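Local coordinates for protein alpha-rhamnosidase (Dictyoglomus thermophilum, PDB 6I60) that probably hydrolyses terminal non-reducing alpha-L-rhamnose residues in alpha-L-rhamnosides, such as rhamnosylated flavonoids, at residues T759-T772 and M822-I834. Sequence-based numbering, arbitrary orientation.
Sequences TGIVATRYIFDVLT and MFGSVDAWFYRVI
The W829 indole lies between F768 CB, over one face and 3.6 Å from the centroid of its five-membered ring, and V833 CB on the opposite face. At its edge, NE1 donates to T772 OG1 (3.1 Å), which lies near the ring plane; the same hydroxyl donates to F768 O at 2.7 Å, so T772 ties the indole to F768 O, one turn earlier in helix 761-772. D769 OD1 also lies at the edge, beside CD1. With CG anti to the backbone N (chi1 -173°), the indole is placed where its edge meets T772 and its face meets F768 CB. Replacing W829 by an alanine is likely to leave T772 OG1 without its indole donor and to open a gap between F768 and V833. The F823 ring takes I761 CG2 over one face, 3.6 Å from its centroid; M822 SD reaches the same methyl. Between these two aromatic sites, a water bridges T764 O and S825 OG, while V826 CG2 packs against F768 CE2. D769 OD1 meets R832 NH2 in a salt bridge of 2.6 Å, weak as a hydrogen bond, with carboxylate and guanidinium planes 88° apart. R765 directs NH2 to E515 and Y571. Helix 777-784 also packs on F768 and W829. The axes of helix segments 761-772 and 826-834 approach to 9.4 Å, with 18° between their N-to-C directions, a near-parallel pair within the six-hairpin glycosidase domain, consistent with the (alpha/alpha)6 barrel of bacterial alpha-L-rhamnosidases.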
loop_
_atom_site.group_PDB
_atom_site.type_symbol
_atom_site.label_atom_id
_atom_site.label_comp_id
_atom_site.label_asym_id
_atom_site.label_seq_id
_atom_site.Cartn_x
_atom_site.Cartn_y
_atom_site.Cartn_z
ATOM N N THR A 759 11.354 20.961 9.392
ATOM C CA THR A 759 11.860 19.612 9.187
ATOM C C THR A 759 11.412 19.078 7.836
ATOM O O THR A 759 10.341 19.429 7.333
ATOM C CB THR A 759 11.377 18.667 10.294
ATOM O OG1 THR A 759 9.947 18.734 10.390
ATOM C CG2 THR A 759 11.988 19.052 11.632
ATOM N N GLY A 760 12.240 18.213 7.258
ATOM C CA GLY A 760 11.919 17.551 6.012
ATOM C C GLY A 760 11.042 16.335 6.228
ATOM O O GLY A 760 10.354 16.198 7.242
ATOM N N ILE A 761 11.081 15.426 5.251
ATOM C CA ILE A 761 10.217 14.252 5.311
ATOM C C ILE A 761 10.656 13.300 6.418
ATOM O O ILE A 761 9.820 12.619 7.026
ATOM C CB ILE A 761 10.176 13.547 3.942
ATOM C CG1 ILE A 761 11.567 13.060 3.536
ATOM C CG2 ILE A 761 9.628 14.478 2.877
ATOM C CD1 ILE A 761 11.552 12.136 2.343
ATOM N N VAL A 762 11.957 13.242 6.710
ATOM C CA VAL A 762 12.462 12.284 7.691
ATOM C C VAL A 762 12.095 12.719 9.104
ATOM O O VAL A 762 11.497 11.955 9.871
ATOM C CB VAL A 762 13.984 12.106 7.536
ATOM C CG1 VAL A 762 14.570 11.460 8.784
ATOM C CG2 VAL A 762 14.305 11.282 6.296
ATOM N N ALA A 763 12.447 13.952 9.470
ATOM C CA ALA A 763 12.241 14.414 10.835
ATOM C C ALA A 763 10.785 14.741 11.141
ATOM O O ALA A 763 10.396 14.718 12.314
ATOM C CB ALA A 763 13.119 15.634 11.115
ATOM N N THR A 764 9.972 15.047 10.124
ATOM C CA THR A 764 8.550 15.266 10.371
ATOM C C THR A 764 7.873 13.998 10.870
ATOM O O THR A 764 6.909 14.070 11.640
ATOM C CB THR A 764 7.855 15.768 9.105
ATOM O OG1 THR A 764 8.626 16.822 8.518
ATOM C CG2 THR A 764 6.463 16.292 9.428
ATOM N N ARG A 765 8.370 12.833 10.449
ATOM C CA ARG A 765 7.814 11.564 10.901
ATOM C C ARG A 765 8.080 11.304 12.381
ATOM O O ARG A 765 7.345 10.530 13.004
ATOM C CB ARG A 765 8.384 10.424 10.051
ATOM C CG ARG A 765 7.709 9.076 10.253
ATOM C CD ARG A 765 8.684 8.058 10.817
ATOM N NE ARG A 765 8.020 6.838 11.267
ATOM C CZ ARG A 765 7.519 6.665 12.486
ATOM N NH1 ARG A 765 7.600 7.639 13.383
ATOM N NH2 ARG A 765 6.935 5.519 12.808
ATOM N N TYR A 766 9.101 11.941 12.963
ATOM C CA TYR A 766 9.473 11.690 14.348
ATOM C C TYR A 766 9.201 12.854 15.290
ATOM O O TYR A 766 9.165 12.639 16.506
ATOM C CB TYR A 766 10.964 11.332 14.447
ATOM C CG TYR A 766 11.399 10.176 13.574
ATOM C CD1 TYR A 766 11.014 8.873 13.867
ATOM C CD2 TYR A 766 12.204 10.386 12.461
ATOM C CE1 TYR A 766 11.415 7.813 13.073
ATOM C CE2 TYR A 766 12.610 9.332 11.661
ATOM C CZ TYR A 766 12.212 8.048 11.971
ATOM O OH TYR A 766 12.613 6.997 11.178
ATOM N N ILE A 767 9.010 14.070 14.772
ATOM C CA ILE A 767 8.962 15.242 15.641
ATOM C C ILE A 767 7.714 15.224 16.519
ATOM O O ILE A 767 7.769 15.592 17.698
ATOM C CB ILE A 767 9.053 16.534 14.808
ATOM C CG1 ILE A 767 8.993 17.762 15.719
ATOM C CG2 ILE A 767 7.953 16.581 13.759
ATOM C CD1 ILE A 767 9.826 18.925 15.230
ATOM N N PHE A 768 6.575 14.790 15.973
ATOM C CA PHE A 768 5.344 14.806 16.757
ATOM C C PHE A 768 5.394 13.790 17.889
ATOM O O PHE A 768 4.907 14.059 18.994
ATOM C CB PHE A 768 4.140 14.545 15.852
ATOM C CG PHE A 768 3.897 15.627 14.846
ATOM C CD1 PHE A 768 3.251 16.794 15.210
ATOM C CD2 PHE A 768 4.324 15.480 13.539
ATOM C CE1 PHE A 768 3.031 17.796 14.286
ATOM C CE2 PHE A 768 4.106 16.477 12.610
ATOM C CZ PHE A 768 3.458 17.637 12.984
ATOM N N ASP A 769 5.981 12.617 17.635
ATOM C CA ASP A 769 6.096 11.607 18.680
ATOM C C ASP A 769 7.119 12.002 19.739
ATOM O O ASP A 769 6.970 11.632 20.908
ATOM C CB ASP A 769 6.461 10.256 18.065
ATOM C CG ASP A 769 5.306 9.631 17.304
ATOM O OD1 ASP A 769 4.171 9.639 17.827
ATOM O OD2 ASP A 769 5.532 9.126 16.183
ATOM N N VAL A 770 8.158 12.747 19.356
ATOM C CA VAL A 770 9.175 13.153 20.321
ATOM C C VAL A 770 8.580 14.110 21.349
ATOM O O VAL A 770 8.759 13.933 22.561
ATOM C CB VAL A 770 10.387 13.776 19.602
ATOM C CG1 VAL A 770 11.176 14.659 20.557
ATOM C CG2 VAL A 770 11.283 12.688 19.027
ATOM N N LEU A 771 7.858 15.134 20.885
ATOM C CA LEU A 771 7.233 16.070 21.815
ATOM C C LEU A 771 6.159 15.393 22.656
ATOM O O LEU A 771 5.986 15.736 23.831
ATOM C CB LEU A 771 6.637 17.258 21.057
ATOM C CG LEU A 771 7.453 17.844 19.904
ATOM C CD1 LEU A 771 6.585 18.738 19.032
ATOM C CD2 LEU A 771 8.663 18.603 20.422
ATOM N N THR A 772 5.433 14.431 22.083
ATOM C CA THR A 772 4.396 13.745 22.844
ATOM C C THR A 772 4.998 12.849 23.919
ATOM O O THR A 772 4.468 12.766 25.035
ATOM C CB THR A 772 3.507 12.933 21.903
ATOM O OG1 THR A 772 3.029 13.778 20.849
ATOM C CG2 THR A 772 2.321 12.352 22.660
ATOM N N MET A 822 5.021 11.352 1.088
ATOM C CA MET A 822 6.110 11.255 2.056
ATOM C C MET A 822 5.800 12.032 3.330
ATOM O O MET A 822 6.154 11.597 4.433
ATOM C CB MET A 822 7.414 11.746 1.429
ATOM C CG MET A 822 7.252 12.954 0.521
ATOM S SD MET A 822 8.764 13.329 -0.389
ATOM C CE MET A 822 8.592 15.094 -0.629
ATOM N N PHE A 823 5.133 13.178 3.203
ATOM C CA PHE A 823 4.789 13.986 4.368
ATOM C C PHE A 823 3.525 13.509 5.076
ATOM O O PHE A 823 3.090 14.163 6.030
ATOM C CB PHE A 823 4.625 15.455 3.962
ATOM C CG PHE A 823 5.923 16.212 3.875
ATOM C CD1 PHE A 823 6.729 16.366 4.991
ATOM C CD2 PHE A 823 6.337 16.769 2.674
ATOM C CE1 PHE A 823 7.923 17.061 4.912
ATOM C CE2 PHE A 823 7.529 17.465 2.590
ATOM C CZ PHE A 823 8.322 17.613 3.712
ATOM N N GLY A 824 2.931 12.395 4.646
ATOM C CA GLY A 824 1.691 11.900 5.208
ATOM C C GLY A 824 1.804 11.140 6.509
ATOM O O GLY A 824 0.800 10.608 6.991
ATOM N N SER A 825 2.996 11.075 7.104
ATOM C CA SER A 825 3.186 10.327 8.342
ATOM C C SER A 825 2.447 10.932 9.528
ATOM O O SER A 825 2.366 10.286 10.577
ATOM C CB SER A 825 4.677 10.227 8.667
ATOM O OG SER A 825 5.352 11.434 8.360
ATOM N N VAL A 826 1.911 12.146 9.392
ATOM C CA VAL A 826 1.221 12.779 10.510
ATOM C C VAL A 826 -0.097 12.076 10.801
ATOM O O VAL A 826 -0.598 12.121 11.931
ATOM C CB VAL A 826 1.019 14.277 10.220
ATOM C CG1 VAL A 826 0.345 14.973 11.393
ATOM C CG2 VAL A 826 2.351 14.918 9.931
ATOM N N ASP A 827 -0.675 11.405 9.800
ATOM C CA ASP A 827 -1.929 10.695 10.024
ATOM C C ASP A 827 -1.769 9.587 11.055
ATOM O O ASP A 827 -2.729 9.252 11.757
ATOM C CB ASP A 827 -2.457 10.126 8.710
ATOM C CG ASP A 827 -3.967 10.044 8.685
ATOM O OD1 ASP A 827 -4.619 11.104 8.811
ATOM O OD2 ASP A 827 -4.502 8.923 8.550
ATOM N N ALA A 828 -0.571 9.008 11.161
ATOM C CA ALA A 828 -0.319 8.039 12.221
ATOM C C ALA A 828 -0.366 8.694 13.594
ATOM O O ALA A 828 -0.789 8.062 14.569
ATOM C CB ALA A 828 1.029 7.354 12.002
ATOM N N TRP A 829 0.059 9.956 13.689
ATOM C CA TRP A 829 -0.011 10.668 14.959
ATOM C C TRP A 829 -1.452 10.913 15.384
ATOM O O TRP A 829 -1.748 10.928 16.585
ATOM C CB TRP A 829 0.752 11.990 14.855
ATOM C CG TRP A 829 0.887 12.719 16.154
ATOM C CD1 TRP A 829 1.643 12.349 17.226
ATOM C CD2 TRP A 829 0.250 13.949 16.516
ATOM N NE1 TRP A 829 1.514 13.271 18.237
ATOM C CE2 TRP A 829 0.664 14.264 17.825
ATOM C CE3 TRP A 829 -0.633 14.814 15.861
ATOM C CZ2 TRP A 829 0.227 15.406 18.492
ATOM C CZ3 TRP A 829 -1.064 15.950 16.525
ATOM C CH2 TRP A 829 -0.634 16.235 17.827
ATOM N N PHE A 830 -2.361 11.098 14.423
ATOM C CA PHE A 830 -3.765 11.308 14.763
ATOM C C PHE A 830 -4.367 10.068 15.414
ATOM O O PHE A 830 -5.194 10.179 16.327
ATOM C CB PHE A 830 -4.560 11.687 13.513
ATOM C CG PHE A 830 -4.104 12.961 12.864
ATOM C CD1 PHE A 830 -3.512 13.965 13.612
ATOM C CD2 PHE A 830 -4.275 13.156 11.503
ATOM C CE1 PHE A 830 -3.097 15.141 13.014
ATOM C CE2 PHE A 830 -3.862 14.327 10.899
ATOM C CZ PHE A 830 -3.272 15.322 11.655
ATOM N N TYR A 831 -3.965 8.881 14.959
ATOM C CA TYR A 831 -4.506 7.642 15.507
ATOM C C TYR A 831 -3.923 7.335 16.883
ATOM O O TYR A 831 -4.663 7.030 17.824
ATOM C CB TYR A 831 -4.229 6.482 14.550
ATOM C CG TYR A 831 -5.167 6.390 13.368
ATOM C CD1 TYR A 831 -4.894 7.065 12.187
ATOM C CD2 TYR A 831 -6.316 5.612 13.427
ATOM C CE1 TYR A 831 -5.744 6.977 11.100
ATOM C CE2 TYR A 831 -7.172 5.518 12.344
ATOM C CZ TYR A 831 -6.880 6.203 11.184
ATOM O OH TYR A 831 -7.726 6.114 10.106
ATOM N N ARG A 832 -2.596 7.418 17.014
ATOM C CA ARG A 832 -1.922 6.921 18.208
ATOM C C ARG A 832 -1.947 7.915 19.364
ATOM O O ARG A 832 -1.881 7.499 20.527
ATOM C CB ARG A 832 -0.472 6.558 17.877
ATOM C CG ARG A 832 -0.309 5.611 16.697
ATOM C CD ARG A 832 1.160 5.303 16.416
ATOM N NE ARG A 832 2.054 6.334 16.938
ATOM C CZ ARG A 832 2.958 6.130 17.891
ATOM N NH1 ARG A 832 3.097 4.927 18.435
ATOM N NH2 ARG A 832 3.725 7.131 18.305
ATOM N N VAL A 833 -2.030 9.215 19.085
ATOM C CA VAL A 833 -1.927 10.249 20.114
ATOM C C VAL A 833 -3.251 10.990 20.298
ATOM O O VAL A 833 -3.827 10.982 21.388
ATOM C CB VAL A 833 -0.771 11.227 19.807
ATOM C CG1 VAL A 833 -0.833 12.435 20.728
ATOM C CG2 VAL A 833 0.561 10.514 19.947
ATOM N N ILE A 834 -3.746 11.640 19.243
ATOM C CA ILE A 834 -4.978 12.422 19.355
ATOM C C ILE A 834 -6.142 11.517 19.737
ATOM O O ILE A 834 -6.821 11.735 20.746
ATOM C CB ILE A 834 -5.257 13.184 18.050
ATOM C CG1 ILE A 834 -4.254 14.327 17.882
ATOM C CG2 ILE A 834 -6.686 13.716 18.032
ATOM C CD1 ILE A 834 -4.590 15.274 16.757
HETATM O O HOH W 1 4.593 12.755 10.743
#